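Local coordinates for transglutaminase elicitor (Phytophthora sojae, PDB 3TW5), which probably catalyses protein crosslinking between glutamine and lysine side chains, as transglutaminases do, and acts as an elicitor of plant innate immunity, at residues Ala208-Leu213 with Arg236-Tyr241; Leu277-Glu282 with Gln302-Leu307; Gly84-Ser89 with Ser110-Lys115; Ser48-Trp53 with Thr74-Val79. The protein carries 1 engineered substitution. One frame throughout, in Å; residues are numbered along the deposited sequence.

Overall arrangement
From the N terminus, the chain first closes contact 4, which brings the loop 48-53 onto helix 72-82, and soon afterwards contact 3, which packs the turn following that helix against the start of the connection between strands 107-110 and 118-122. The centres of the two contacts lie about 10 Å apart, and the Arg-112 to Asp-77 salt bridge joins them. On the other side of the chain's centre, contact 1 sets helix 202-215 on strand 232-246, and contact 2 pairs strands 269-280 and 299-310 of the same antiparallel sheet; backbone pairing of residues 236-237 with Ser-278 links them. All four closures follow in series, none nested or crossing.

Contact 1 of 4, residues Ala208-Leu213 with Arg236-Tyr241; sequences ASANIL and RGFKVY
Ser-209 presents its CB to the flat of the Phe-238 ring, 3.6 Å from the ring centroid and only 13° off the ring normal, a CH-pi contact close to the middle of the face. A small residue suits this place, since it brings the helix backbone close to the ring. Its hydroxyl is turned back beside the backbone N, anti to the carbonyl carbon, where OG bonds Phe-205 O one turn earlier in the helix. Phe-238 has its CG anti to the backbone N (chi1 168°), which holds the ring up toward the helix; Ala-210 CB touches its CE2 at 4.2 Å. This is a helix laid on an antiparallel sheet, helix 208-213 running at 126° to strand 236-241 with axes 8.5 Å apart at closest. The strand carries a classic beta bulge, Arg-236 and Gly-237 both facing Ser-278. Next to it Leu-213 drops its branched end on the backbone, CD1 lying 3.8 Å from Arg-236 O and 4.0 Å from Gly-237 CA, while its CG meets Phe-238 CB at 4.2 Å. Leucine suits the spot because its branched end touches both the strand backbone and Phe-238 CB, and His-206 stacks edge-to-face with the same ring.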
loop_
_atom_site.group_PDB
_atom_site.type_symbol
_atom_site.label_atom_id
_atom_site.label_comp_id
_atom_site.label_asym_id
_atom_site.label_seq_id
_atom_site.Cartn_x
_atom_site.Cartn_y
_atom_site.Cartn_z
ATOM N N ALA A 208 5.105 1.677 16.266
ATOM C CA ALA A 208 5.492 2.018 14.899
ATOM C C ALA A 208 4.639 3.148 14.331
ATOM O O ALA A 208 5.175 4.131 13.823
ATOM C CB ALA A 208 5.428 0.787 13.996
ATOM N N SER A 209 3.316 3.010 14.435
ATOM C CA SER A 209 2.378 3.984 13.869
ATOM C C SER A 209 2.539 5.370 14.479
ATOM O O SER A 209 2.511 6.370 13.767
ATOM C CB SER A 209 0.934 3.507 14.027
ATOM O OG SER A 209 0.738 2.241 13.421
ATOM N N ALA A 210 2.720 5.417 15.797
ATOM C CA ALA A 210 2.868 6.679 16.520
ATOM C C ALA A 210 4.195 7.377 16.214
ATOM O O ALA A 210 4.227 8.590 16.006
ATOM C CB ALA A 210 2.706 6.459 18.021
ATOM N N ASN A 211 5.280 6.606 16.190
ATOM C CA ASN A 211 6.609 7.138 15.888
ATOM C C ASN A 211 6.760 7.611 14.439
ATOM O O ASN A 211 7.234 8.719 14.196
ATOM C CB ASN A 211 7.695 6.111 16.228
ATOM C CG ASN A 211 8.086 6.133 17.693
ATOM O OD1 ASN A 211 8.974 6.887 18.097
ATOM N ND2 ASN A 211 7.443 5.292 18.493
ATOM N N ILE A 212 6.345 6.778 13.487
ATOM C CA ILE A 212 6.534 7.075 12.064
ATOM C C ILE A 212 5.638 8.228 11.588
ATOM O O ILE A 212 6.140 9.217 11.043
ATOM C CB ILE A 212 6.374 5.808 11.174
ATOM C CG1 ILE A 212 7.419 4.753 11.556
ATOM C CG2 ILE A 212 6.505 6.161 9.699
ATOM C CD1 ILE A 212 7.075 3.336 11.127
ATOM N N LEU A 213 4.329 8.106 11.809
ATOM C CA LEU A 213 3.378 9.155 11.427
ATOM C C LEU A 213 3.471 10.409 12.306
ATOM O O LEU A 213 3.294 11.527 11.817
ATOM C CB LEU A 213 1.934 8.630 11.444
ATOM C CG LEU A 213 1.300 7.841 10.287
ATOM C CD1 LEU A 213 1.470 8.533 8.935
ATOM C CD2 LEU A 213 1.800 6.418 10.231
ATOM N N ARG A 236 -2.010 7.241 5.261
ATOM C CA ARG A 236 -2.086 8.695 5.338
ATOM C C ARG A 236 -1.967 9.194 6.777
ATOM O O ARG A 236 -1.374 10.246 7.023
ATOM C CB ARG A 236 -3.388 9.204 4.718
ATOM C CG ARG A 236 -3.441 10.715 4.560
ATOM C CD ARG A 236 -4.801 11.172 4.086
ATOM N NE ARG A 236 -4.881 12.627 3.985
ATOM C CZ ARG A 236 -5.931 13.290 3.506
ATOM N NH1 ARG A 236 -7.005 12.636 3.078
ATOM N NH2 ARG A 236 -5.911 14.613 3.454
ATOM N N GLY A 237 -2.529 8.445 7.724
ATOM C CA GLY A 237 -2.531 8.881 9.113
ATOM C C GLY A 237 -2.926 7.857 10.153
ATOM O O GLY A 237 -3.482 6.804 9.840
ATOM N N PHE A 238 -2.634 8.192 11.405
ATOM C CA PHE A 238 -2.931 7.350 12.555
ATOM C C PHE A 238 -3.414 8.233 13.701
ATOM O O PHE A 238 -2.731 9.189 14.087
ATOM C CB PHE A 238 -1.675 6.570 12.958
ATOM C CG PHE A 238 -1.773 5.882 14.293
ATOM C CD1 PHE A 238 -2.435 4.665 14.416
ATOM C CD2 PHE A 238 -1.174 6.435 15.418
ATOM C CE1 PHE A 238 -2.511 4.018 15.651
ATOM C CE2 PHE A 238 -1.245 5.796 16.656
ATOM C CZ PHE A 238 -1.914 4.586 16.772
ATOM N N LYS A 239 -4.594 7.919 14.234
ATOM C CA LYS A 239 -5.155 8.676 15.354
ATOM C C LYS A 239 -5.635 7.765 16.480
ATOM O O LYS A 239 -6.322 6.774 16.238
ATOM C CB LYS A 239 -6.293 9.589 14.888
ATOM C CG LYS A 239 -6.735 10.593 15.941
ATOM C CD LYS A 239 -7.869 11.479 15.457
ATOM C CE LYS A 239 -8.200 12.529 16.514
ATOM N NZ LYS A 239 -9.155 13.558 16.019
ATOM N N VAL A 240 -5.249 8.113 17.705
ATOM C CA VAL A 240 -5.708 7.422 18.903
ATOM C C VAL A 240 -7.010 8.071 19.365
ATOM O O VAL A 240 -7.051 9.272 19.650
ATOM C CB VAL A 240 -4.653 7.474 20.037
ATOM C CG1 VAL A 240 -5.145 6.728 21.272
ATOM C CG2 VAL A 240 -3.325 6.900 19.563
ATOM N N TYR A 241 -8.070 7.272 19.425
ATOM C CA TYR A 241 -9.396 7.765 19.786
ATOM C C TYR A 241 -9.716 7.592 21.270
ATOM O O TYR A 241 -10.532 8.332 21.817
ATOM C CB TYR A 241 -10.464 7.084 18.930
ATOM C CG TYR A 241 -10.666 7.718 17.570
ATOM C CD1 TYR A 241 -9.694 7.616 16.574
ATOM C CD2 TYR A 241 -11.840 8.408 17.274
ATOM C CE1 TYR A 241 -9.883 8.196 15.319
ATOM C CE2 TYR A 241 -12.040 8.989 16.023
ATOM C CZ TYR A 241 -11.059 8.880 15.053
ATOM O OH TYR A 241 -11.259 9.452 13.819
#

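Contact 2 of 4, residues Leu277-Glu282 with Gln302-Leu307; sequences LSWIYE and QYYYYL
Leu-277 and Gln-302 form an antiparallel hydrogen-bonded pair joined by two backbone bonds, Leu-277 N to Gln-302 O at 3.2 Å and Gln-302 N to Leu-277 O at 3.1 Å, each with an angle of 151° at the hydrogen. They stitch strand 269-280 to strand 299-310 in the large antiparallel sheet. Apolar packing comes next. Leu-277 CB lies in the plane of the Tyr-304 ring, 3.7 Å from CE2, so the leucine meets the rim of the phenol and not its face. Trp-279 offers the edge of its six-membered ring to Gln-302. Its CG sits between backbone N and carbonyl carbon (chi1 62°), a rotamer that lays the indole toward the neighbouring strand, where CH2 comes 3.6 Å from Gln-302 CB. A wide, rigid indole can span the gap between strands in this way, while glutamine offers a methylene close to the backbone and carries its amide further out. Tyr-304 brings its OH obliquely to 4.0 Å from Trp-279 CZ3, and the ring also packs edge-to-face with Phe-205 of helix 202-215. The strand pairing meets main-chain polarity, while apolar indole carbon, CH2 at 3.8 Å, lies close to Gln-302 N, which would probably limit water near that bond.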
loop_
_atom_site.group_PDB
_atom_site.type_symbol
_atom_site.label_atom_id
_atom_site.label_comp_id
_atom_site.label_asym_id
_atom_site.label_seq_id
_atom_site.Cartn_x
_atom_site.Cartn_y
_atom_site.Cartn_z
ATOM N N LEU A 277 -6.401 3.672 11.821
ATOM C CA LEU A 277 -5.427 3.816 10.752
ATOM C C LEU A 277 -6.148 4.315 9.507
ATOM O O LEU A 277 -7.250 3.862 9.202
ATOM C CB LEU A 277 -4.740 2.476 10.480
ATOM C CG LEU A 277 -3.456 2.468 9.644
ATOM C CD1 LEU A 277 -2.335 3.214 10.350
ATOM C CD2 LEU A 277 -3.038 1.037 9.342
ATOM N N SER A 278 -5.531 5.253 8.798
ATOM C CA SER A 278 -6.142 5.835 7.605
ATOM C C SER A 278 -5.247 5.655 6.384
ATOM O O SER A 278 -4.082 6.051 6.398
ATOM C CB SER A 278 -6.446 7.319 7.825
ATOM O OG SER A 278 -7.168 7.513 9.027
ATOM N N TRP A 279 -5.799 5.057 5.334
ATOM C CA TRP A 279 -5.040 4.796 4.119
ATOM C C TRP A 279 -5.782 5.213 2.859
ATOM O O TRP A 279 -6.993 5.444 2.882
ATOM C CB TRP A 279 -4.652 3.321 4.036
ATOM C CG TRP A 279 -5.814 2.388 3.966
ATOM C CD1 TRP A 279 -6.489 2.005 2.847
ATOM C CD2 TRP A 279 -6.431 1.704 5.063
ATOM N NE1 TRP A 279 -7.490 1.123 3.174
ATOM C CE2 TRP A 279 -7.478 0.921 4.528
ATOM C CE3 TRP A 279 -6.202 1.676 6.446
ATOM C CZ2 TRP A 279 -8.298 0.120 5.325
ATOM C CZ3 TRP A 279 -7.017 0.878 7.240
ATOM C CH2 TRP A 279 -8.055 0.111 6.674
ATOM N N ILE A 280 -5.036 5.290 1.760
ATOM C CA ILE A 280 -5.569 5.687 0.464
ATOM C C ILE A 280 -5.988 4.444 -0.313
ATOM O O ILE A 280 -5.287 3.435 -0.288
ATOM C CB ILE A 280 -4.508 6.467 -0.347
ATOM C CG1 ILE A 280 -3.793 7.509 0.528
ATOM C CG2 ILE A 280 -5.125 7.100 -1.582
ATOM C CD1 ILE A 280 -4.693 8.567 1.169
ATOM N N TYR A 281 -7.133 4.512 -0.991
ATOM C CA TYR A 281 -7.579 3.391 -1.823
ATOM C C TYR A 281 -7.620 3.703 -3.327
ATOM O O TYR A 281 -7.492 4.859 -3.734
ATOM C CB TYR A 281 -8.884 2.762 -1.301
ATOM C CG TYR A 281 -10.139 3.601 -1.435
ATOM C CD1 TYR A 281 -11.013 3.411 -2.507
ATOM C CD2 TYR A 281 -10.472 4.558 -0.475
ATOM C CE1 TYR A 281 -12.180 4.165 -2.631
ATOM C CE2 TYR A 281 -11.636 5.317 -0.587
ATOM C CZ TYR A 281 -12.485 5.117 -1.670
ATOM O OH TYR A 281 -13.636 5.866 -1.790
ATOM N N GLU A 282 -7.802 2.658 -4.133
ATOM C CA GLU A 282 -7.671 2.726 -5.592
ATOM C C GLU A 282 -8.782 3.507 -6.296
ATOM O O GLU A 282 -9.945 3.456 -5.888
ATOM C CB GLU A 282 -7.590 1.310 -6.180
ATOM C CG GLU A 282 -6.327 0.524 -5.801
ATOM C CD GLU A 282 -6.403 -0.155 -4.431
ATOM O OE1 GLU A 282 -7.430 -0.021 -3.728
ATOM O OE2 GLU A 282 -5.422 -0.832 -4.055
ATOM N N GLN A 302 -9.875 2.135 9.344
ATOM C CA GLN A 302 -10.412 1.078 10.190
ATOM C C GLN A 302 -10.023 1.305 11.644
ATOM O O GLN A 302 -8.916 1.767 11.936
ATOM C CB GLN A 302 -9.906 -0.286 9.722
ATOM C CG GLN A 302 -10.629 -1.464 10.345
ATOM C CD GLN A 302 -10.440 -2.739 9.554
ATOM O OE1 GLN A 302 -9.329 -3.265 9.450
ATOM N NE2 GLN A 302 -11.530 -3.250 8.992
ATOM N N TYR A 303 -10.938 0.983 12.552
ATOM C CA TYR A 303 -10.639 1.036 13.972
ATOM C C TYR A 303 -9.957 -0.246 14.419
ATOM O O TYR A 303 -10.208 -1.323 13.869
ATOM C CB TYR A 303 -11.907 1.281 14.797
ATOM C CG TYR A 303 -12.471 2.675 14.660
ATOM C CD1 TYR A 303 -11.881 3.757 15.310
ATOM C CD2 TYR A 303 -13.602 2.912 13.880
ATOM C CE1 TYR A 303 -12.402 5.042 15.187
ATOM C CE2 TYR A 303 -14.133 4.191 13.747
ATOM C CZ TYR A 303 -13.531 5.251 14.402
ATOM O OH TYR A 303 -14.059 6.517 14.268
ATOM N N TYR A 304 -9.079 -0.112 15.406
ATOM C CA TYR A 304 -8.406 -1.249 16.011
ATOM C C TYR A 304 -8.463 -1.128 17.522
ATOM O O TYR A 304 -8.274 -0.044 18.079
ATOM C CB TYR A 304 -6.957 -1.354 15.526
ATOM C CG TYR A 304 -6.839 -1.536 14.033
ATOM C CD1 TYR A 304 -7.188 -2.746 13.429
ATOM C CD2 TYR A 304 -6.391 -0.498 13.219
ATOM C CE1 TYR A 304 -7.089 -2.917 12.054
ATOM C CE2 TYR A 304 -6.285 -0.659 11.839
ATOM C CZ TYR A 304 -6.636 -1.871 11.266
ATOM O OH TYR A 304 -6.536 -2.040 9.905
ATOM N N TYR A 305 -8.731 -2.252 18.171
ATOM C CA TYR A 305 -8.931 -2.297 19.610
ATOM C C TYR A 305 -7.921 -3.264 20.203
ATOM O O TYR A 305 -7.822 -4.415 19.771
ATOM C CB TYR A 305 -10.364 -2.738 19.937
ATOM C CG TYR A 305 -11.414 -2.097 19.053
ATOM C CD1 TYR A 305 -12.018 -0.891 19.413
ATOM C CD2 TYR A 305 -11.792 -2.689 17.846
ATOM C CE1 TYR A 305 -12.975 -0.296 18.597
ATOM C CE2 TYR A 305 -12.745 -2.104 17.022
ATOM C CZ TYR A 305 -13.333 -0.908 17.403
ATOM O OH TYR A 305 -14.280 -0.330 16.585
ATOM N N TYR A 306 -7.169 -2.788 21.188
ATOM C CA TYR A 306 -6.133 -3.597 21.807
ATOM C C TYR A 306 -5.795 -3.158 23.225
ATOM O O TYR A 306 -5.965 -1.992 23.590
ATOM C CB TYR A 306 -4.867 -3.622 20.935
ATOM C CG TYR A 306 -4.417 -2.277 20.394
ATOM C CD1 TYR A 306 -4.891 -1.800 19.171
ATOM C CD2 TYR A 306 -3.501 -1.494 21.096
ATOM C CE1 TYR A 306 -4.476 -0.569 18.668
ATOM C CE2 TYR A 306 -3.076 -0.262 20.599
ATOM C CZ TYR A 306 -3.569 0.193 19.386
ATOM O OH TYR A 306 -3.149 1.406 18.896
ATOM N N LEU A 307 -5.337 -4.118 24.022
ATOM C CA LEU A 307 -4.779 -3.840 25.336
ATOM C C LEU A 307 -3.276 -3.697 25.189
ATOM O O LEU A 307 -2.623 -4.578 24.636
ATOM C CB LEU A 307 -5.078 -4.987 26.310
ATOM C CG LEU A 307 -6.505 -5.276 26.786
ATOM C CD1 LEU A 307 -6.542 -6.609 27.519
ATOM C CD2 LEU A 307 -7.036 -4.153 27.673
#

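Contact 3 of 4, residues Gly84-Ser89 with Ser110-Lys115; sequences GIDSQS and SIRTGK
The guanidinium of Arg-112 and the carboxylate of Asp-86 stand almost perpendicular, their planes 83° apart, so they meet through one atom pair and not as a flat two-pronged bridge. Asp-86 OD2 approaches Arg-112 NH1 obliquely at 2.9 Å; the salt bridge includes a weak hydrogen bond, bent to 120° at the hydrogen. The arginine opens a type II beta turn, Arg-112 to Lys-115, in the connection between strands 107-110 and 118-122 of a small disulfide-braced sheet, and Gly-114 supplies the positive phi (101°) of its third position. Asp-77 and Asp-47 also form salt bridges with this guanidinium, and such a positive centre would probably keep the acids ionised. Apart from the charges, Ile-85 makes the apolar contact. Its CD1 touches Arg-112 CG at 3.8 Å, the chains sliding past each other in opposite directions. The same CG1-CD1 arm passes Ser-110 CB, 3.8 Å from CG1, while the other branch, CG2, meets Ser-110 O at 3.6 Å. A long arginine gives it the CG methylene before bending at chi3 toward the acids. The backbone that presents Ile-85 is itself tied into a turn: Gly-84 O accepts both Ser-87 N and, at 2.6 Å, Ser-87 OG.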
loop_
_atom_site.group_PDB
_atom_site.type_symbol
_atom_site.label_atom_id
_atom_site.label_comp_id
_atom_site.label_asym_id
_atom_site.label_seq_id
_atom_site.Cartn_x
_atom_site.Cartn_y
_atom_site.Cartn_z
ATOM N N GLY A 84 0.732 -8.383 -17.496
ATOM C CA GLY A 84 -0.642 -8.434 -17.993
ATOM C C GLY A 84 -1.218 -9.827 -18.171
ATOM O O GLY A 84 -0.854 -10.759 -17.455
ATOM N N ILE A 85 -2.123 -9.955 -19.138
ATOM C CA ILE A 85 -2.838 -11.205 -19.401
ATOM C C ILE A 85 -1.898 -12.335 -19.845
ATOM O O ILE A 85 -2.035 -13.473 -19.392
ATOM C CB ILE A 85 -4.010 -10.982 -20.412
ATOM C CG1 ILE A 85 -5.133 -10.184 -19.737
ATOM C CG2 ILE A 85 -4.547 -12.306 -20.958
ATOM C CD1 ILE A 85 -6.107 -9.517 -20.691
ATOM N N ASP A 86 -0.935 -12.008 -20.705
ATOM C CA ASP A 86 0.008 -13.003 -21.226
ATOM C C ASP A 86 0.934 -13.594 -20.164
ATOM O O ASP A 86 1.560 -14.631 -20.394
ATOM C CB ASP A 86 0.822 -12.428 -22.387
ATOM C CG ASP A 86 0.067 -12.459 -23.707
ATOM O OD1 ASP A 86 -0.830 -13.315 -23.874
ATOM O OD2 ASP A 86 0.381 -11.632 -24.587
ATOM N N SER A 87 1.011 -12.943 -19.004
ATOM C CA SER A 87 1.812 -13.440 -17.885
ATOM C C SER A 87 1.178 -14.653 -17.196
ATOM O O SER A 87 1.801 -15.277 -16.335
ATOM C CB SER A 87 2.078 -12.323 -16.869
ATOM O OG SER A 87 0.923 -12.023 -16.108
ATOM N N GLN A 88 -0.055 -14.983 -17.580
ATOM C CA GLN A 88 -0.790 -16.093 -16.973
ATOM C C GLN A 88 -1.184 -17.165 -17.999
ATOM O O GLN A 88 -2.232 -17.806 -17.868
ATOM C CB GLN A 88 -2.031 -15.578 -16.233
ATOM C CG GLN A 88 -1.791 -14.406 -15.274
ATOM C CD GLN A 88 -0.921 -14.760 -14.076
ATOM O OE1 GLN A 88 -0.043 -13.992 -13.691
ATOM N NE2 GLN A 88 -1.164 -15.921 -13.481
ATOM N N SER A 89 -0.324 -17.363 -19.001
ATOM C CA SER A 89 -0.531 -18.351 -20.070
ATOM C C SER A 89 -0.856 -19.751 -19.549
ATOM O O SER A 89 -1.533 -20.528 -20.226
ATOM C CB SER A 89 0.705 -18.435 -20.969
ATOM O OG SER A 89 1.165 -17.152 -21.340
ATOM N N SER A 110 -10.172 -13.290 -19.022
ATOM C CA SER A 110 -9.422 -12.098 -19.383
ATOM C C SER A 110 -8.891 -12.196 -20.807
ATOM O O SER A 110 -8.029 -13.025 -21.102
ATOM C CB SER A 110 -8.271 -11.890 -18.400
ATOM O OG SER A 110 -8.714 -12.019 -17.061
ATOM N N ILE A 111 -9.420 -11.343 -21.679
ATOM C CA ILE A 111 -9.041 -11.315 -23.086
ATOM C C ILE A 111 -8.425 -9.962 -23.419
ATOM O O ILE A 111 -8.991 -8.919 -23.096
ATOM C CB ILE A 111 -10.260 -11.600 -24.011
ATOM C CG1 ILE A 111 -10.867 -12.972 -23.697
ATOM C CG2 ILE A 111 -9.864 -11.521 -25.486
ATOM C CD1 ILE A 111 -12.290 -13.153 -24.184
ATOM N N ARG A 112 -7.259 -9.989 -24.058
ATOM C CA ARG A 112 -6.576 -8.771 -24.490
ATOM C C ARG A 112 -7.358 -8.049 -25.586
ATOM O O ARG A 112 -8.227 -8.634 -26.233
ATOM C CB ARG A 112 -5.166 -9.092 -24.991
ATOM C CG ARG A 112 -4.197 -9.566 -23.920
ATOM C CD ARG A 112 -2.793 -9.708 -24.478
ATOM N NE ARG A 112 -2.192 -8.408 -24.768
ATOM C CZ ARG A 112 -1.091 -8.227 -25.488
ATOM N NH1 ARG A 112 -0.448 -9.262 -26.011
ATOM N NH2 ARG A 112 -0.631 -7.003 -25.692
ATOM N N THR A 113 -7.038 -6.772 -25.782
ATOM C CA THR A 113 -7.649 -5.964 -26.832
ATOM C C THR A 113 -7.165 -6.442 -28.199
ATOM O O THR A 113 -5.965 -6.440 -28.478
ATOM C CB THR A 113 -7.314 -4.469 -26.649
ATOM O OG1 THR A 113 -7.524 -4.092 -25.283
ATOM C CG2 THR A 113 -8.184 -3.604 -27.545
ATOM N N GLY A 114 -8.105 -6.859 -29.042
ATOM C CA GLY A 114 -7.773 -7.375 -30.369
ATOM C C GLY A 114 -7.800 -8.891 -30.434
ATOM O O GLY A 114 -8.033 -9.467 -31.498
ATOM N N LYS A 115 -7.552 -9.532 -29.293
ATOM C CA LYS A 115 -7.592 -10.990 -29.188
ATOM C C LYS A 115 -9.023 -11.501 -29.064
ATOM O O LYS A 115 -9.948 -10.726 -28.810
ATOM C CB LYS A 115 -6.736 -11.476 -28.012
ATOM C CG LYS A 115 -5.308 -11.878 -28.387
ATOM C CD LYS A 115 -4.401 -10.677 -28.635
ATOM C CE LYS A 115 -3.014 -11.120 -29.083
ATOM N NZ LYS A 115 -2.115 -9.960 -29.341
#

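Contact 4 of 4, residues Ser48-Trp53 with Thr74-Val79; sequences SINVQW and TFMDAV
With CG beside its backbone N and OD1 nearly eclipsing CA (chi2 -8°), Asn-50 reaches across to Met-76, while Val-79 has CG1 anti to its own N (chi1 168°), which places that methyl against Ile-49 and Asn-50. The arrangement is a loop with a short 3-10 segment, 49-50, docked on the side of helix 72-82. Asparagine suits the place because its amide has a donor for the helix and a second N-H for Asp-47 OD1. Its OD1 rests on carbon, 3.5 Å from Met-76 CB and 3.7 Å from Val-79 CG1. One turn along, valine offers a compact apolar branch: CG1 meets Ile-49 CG1 at 3.8 Å, the side chains crossing at about a right angle, and Ile-49 continues onto Ala-159 and Leu-163 of helix 154-167. The bond from Asn-50 ND2 to Met-76 O measures 2.8 Å and is nearly straight (169°), leaving in the amide plane but arriving above the plane of the carbonyl.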
loop_
_atom_site.group_PDB
_atom_site.type_symbol
_atom_site.label_atom_id
_atom_site.label_comp_id
_atom_site.label_asym_id
_atom_site.label_seq_id
_atom_site.Cartn_x
_atom_site.Cartn_y
_atom_site.Cartn_z
ATOM N N SER A 48 -2.837 -5.197 -17.135
ATOM C CA SER A 48 -2.005 -4.170 -16.495
ATOM C C SER A 48 -2.242 -2.764 -17.058
ATOM O O SER A 48 -3.383 -2.315 -17.134
ATOM C CB SER A 48 -0.519 -4.555 -16.565
ATOM O OG SER A 48 0.284 -3.645 -15.831
ATOM N N ILE A 49 -1.167 -2.087 -17.456
ATOM C CA ILE A 49 -1.250 -0.705 -17.929
ATOM C C ILE A 49 -1.589 -0.598 -19.416
ATOM O O ILE A 49 -1.634 0.500 -19.972
ATOM C CB ILE A 49 0.031 0.111 -17.592
ATOM C CG1 ILE A 49 1.254 -0.425 -18.347
ATOM C CG2 ILE A 49 0.267 0.129 -16.083
ATOM C CD1 ILE A 49 2.364 0.598 -18.526
ATOM N N ASN A 50 -1.830 -1.744 -20.051
ATOM C CA ASN A 50 -2.347 -1.791 -21.420
ATOM C C ASN A 50 -3.823 -1.400 -21.479
ATOM O O ASN A 50 -4.358 -1.136 -22.557
ATOM C CB ASN A 50 -2.180 -3.192 -22.022
ATOM C CG ASN A 50 -0.782 -3.452 -22.550
ATOM O OD1 ASN A 50 0.059 -2.560 -22.617
ATOM N ND2 ASN A 50 -0.536 -4.693 -22.942
ATOM N N VAL A 51 -4.474 -1.376 -20.316
ATOM C CA VAL A 51 -5.897 -1.056 -20.221
ATOM C C VAL A 51 -6.184 0.377 -20.661
ATOM O O VAL A 51 -5.415 1.299 -20.363
ATOM C CB VAL A 51 -6.457 -1.318 -18.793
ATOM C CG1 VAL A 51 -5.938 -0.295 -17.790
ATOM C CG2 VAL A 51 -7.979 -1.336 -18.806
ATOM N N GLN A 52 -7.279 0.540 -21.398
ATOM C CA GLN A 52 -7.786 1.859 -21.734
ATOM C C GLN A 52 -8.713 2.315 -20.611
ATOM O O GLN A 52 -9.915 2.037 -20.630
ATOM C CB GLN A 52 -8.502 1.840 -23.087
ATOM C CG GLN A 52 -7.580 1.531 -24.262
ATOM C CD GLN A 52 -8.305 1.513 -25.595
ATOM O OE1 GLN A 52 -8.701 0.455 -26.082
ATOM N NE2 GLN A 52 -8.484 2.687 -26.190
ATOM N N TRP A 53 -8.131 2.985 -19.620
ATOM C CA TRP A 53 -8.875 3.502 -18.469
ATOM C C TRP A 53 -9.810 4.637 -18.892
ATOM O O TRP A 53 -10.874 4.837 -18.299
ATOM C CB TRP A 53 -7.914 3.976 -17.372
ATOM C CG TRP A 53 -6.980 5.059 -17.824
ATOM C CD1 TRP A 53 -5.781 4.895 -18.450
ATOM C CD2 TRP A 53 -7.176 6.472 -17.697
ATOM N NE1 TRP A 53 -5.214 6.115 -18.720
ATOM C CE2 TRP A 53 -6.048 7.102 -18.269
ATOM C CE3 TRP A 53 -8.193 7.268 -17.157
ATOM C CZ2 TRP A 53 -5.908 8.493 -18.317
ATOM C CZ3 TRP A 53 -8.053 8.651 -17.201
ATOM C CH2 TRP A 53 -6.917 9.248 -17.780
ATOM N N THR A 74 4.835 -4.468 -29.853
ATOM C CA THR A 74 5.834 -5.225 -29.084
ATOM C C THR A 74 6.008 -4.730 -27.650
ATOM O O THR A 74 6.268 -5.533 -26.751
ATOM C CB THR A 74 7.227 -5.294 -29.778
ATOM O OG1 THR A 74 7.693 -3.973 -30.074
ATOM C CG2 THR A 74 7.171 -6.128 -31.062
ATOM N N PHE A 75 5.869 -3.421 -27.437
ATOM C CA PHE A 75 5.962 -2.859 -26.087
ATOM C C PHE A 75 4.776 -3.270 -25.219
ATOM O O PHE A 75 4.953 -3.615 -24.052
ATOM C CB PHE A 75 6.105 -1.334 -26.107
ATOM C CG PHE A 75 6.165 -0.715 -24.733
ATOM C CD1 PHE A 75 7.316 -0.817 -23.956
ATOM C CD2 PHE A 75 5.068 -0.037 -24.211
ATOM C CE1 PHE A 75 7.371 -0.250 -22.682
ATOM C CE2 PHE A 75 5.117 0.532 -22.937
ATOM C CZ PHE A 75 6.269 0.424 -22.174
ATOM N N MET A 76 3.574 -3.227 -25.789
ATOM C CA MET A 76 2.372 -3.657 -25.081
ATOM C C MET A 76 2.404 -5.164 -24.823
ATOM O O MET A 76 1.917 -5.632 -23.792
ATOM C CB MET A 76 1.106 -3.272 -25.852
ATOM C CG MET A 76 0.884 -1.764 -26.019
ATOM S SD MET A 76 -0.839 -1.284 -26.325
ATOM C CE MET A 76 -1.291 -2.354 -27.698
ATOM N N ASP A 77 2.987 -5.914 -25.757
ATOM C CA ASP A 77 3.161 -7.355 -25.590
ATOM C C ASP A 77 4.142 -7.666 -24.467
ATOM O O ASP A 77 3.980 -8.657 -23.752
ATOM C CB ASP A 77 3.624 -8.011 -26.893
ATOM C CG ASP A 77 2.504 -8.155 -27.913
ATOM O OD1 ASP A 77 2.806 -8.514 -29.069
ATOM O OD2 ASP A 77 1.325 -7.907 -27.570
ATOM N N ALA A 78 5.156 -6.814 -24.322
ATOM C CA ALA A 78 6.132 -6.938 -23.246
ATOM C C ALA A 78 5.462 -6.704 -21.901
ATOM O O ALA A 78 5.677 -7.462 -20.954
ATOM C CB ALA A 78 7.269 -5.965 -23.446
ATOM N N VAL A 79 4.645 -5.652 -21.837
ATOM C CA VAL A 79 3.851 -5.335 -20.655
ATOM C C VAL A 79 2.969 -6.523 -20.273
ATOM O O VAL A 79 2.908 -6.908 -19.106
ATOM C CB VAL A 79 2.991 -4.064 -20.882
ATOM C CG1 VAL A 79 1.949 -3.889 -19.784
ATOM C CG2 VAL A 79 3.877 -2.833 -20.967
#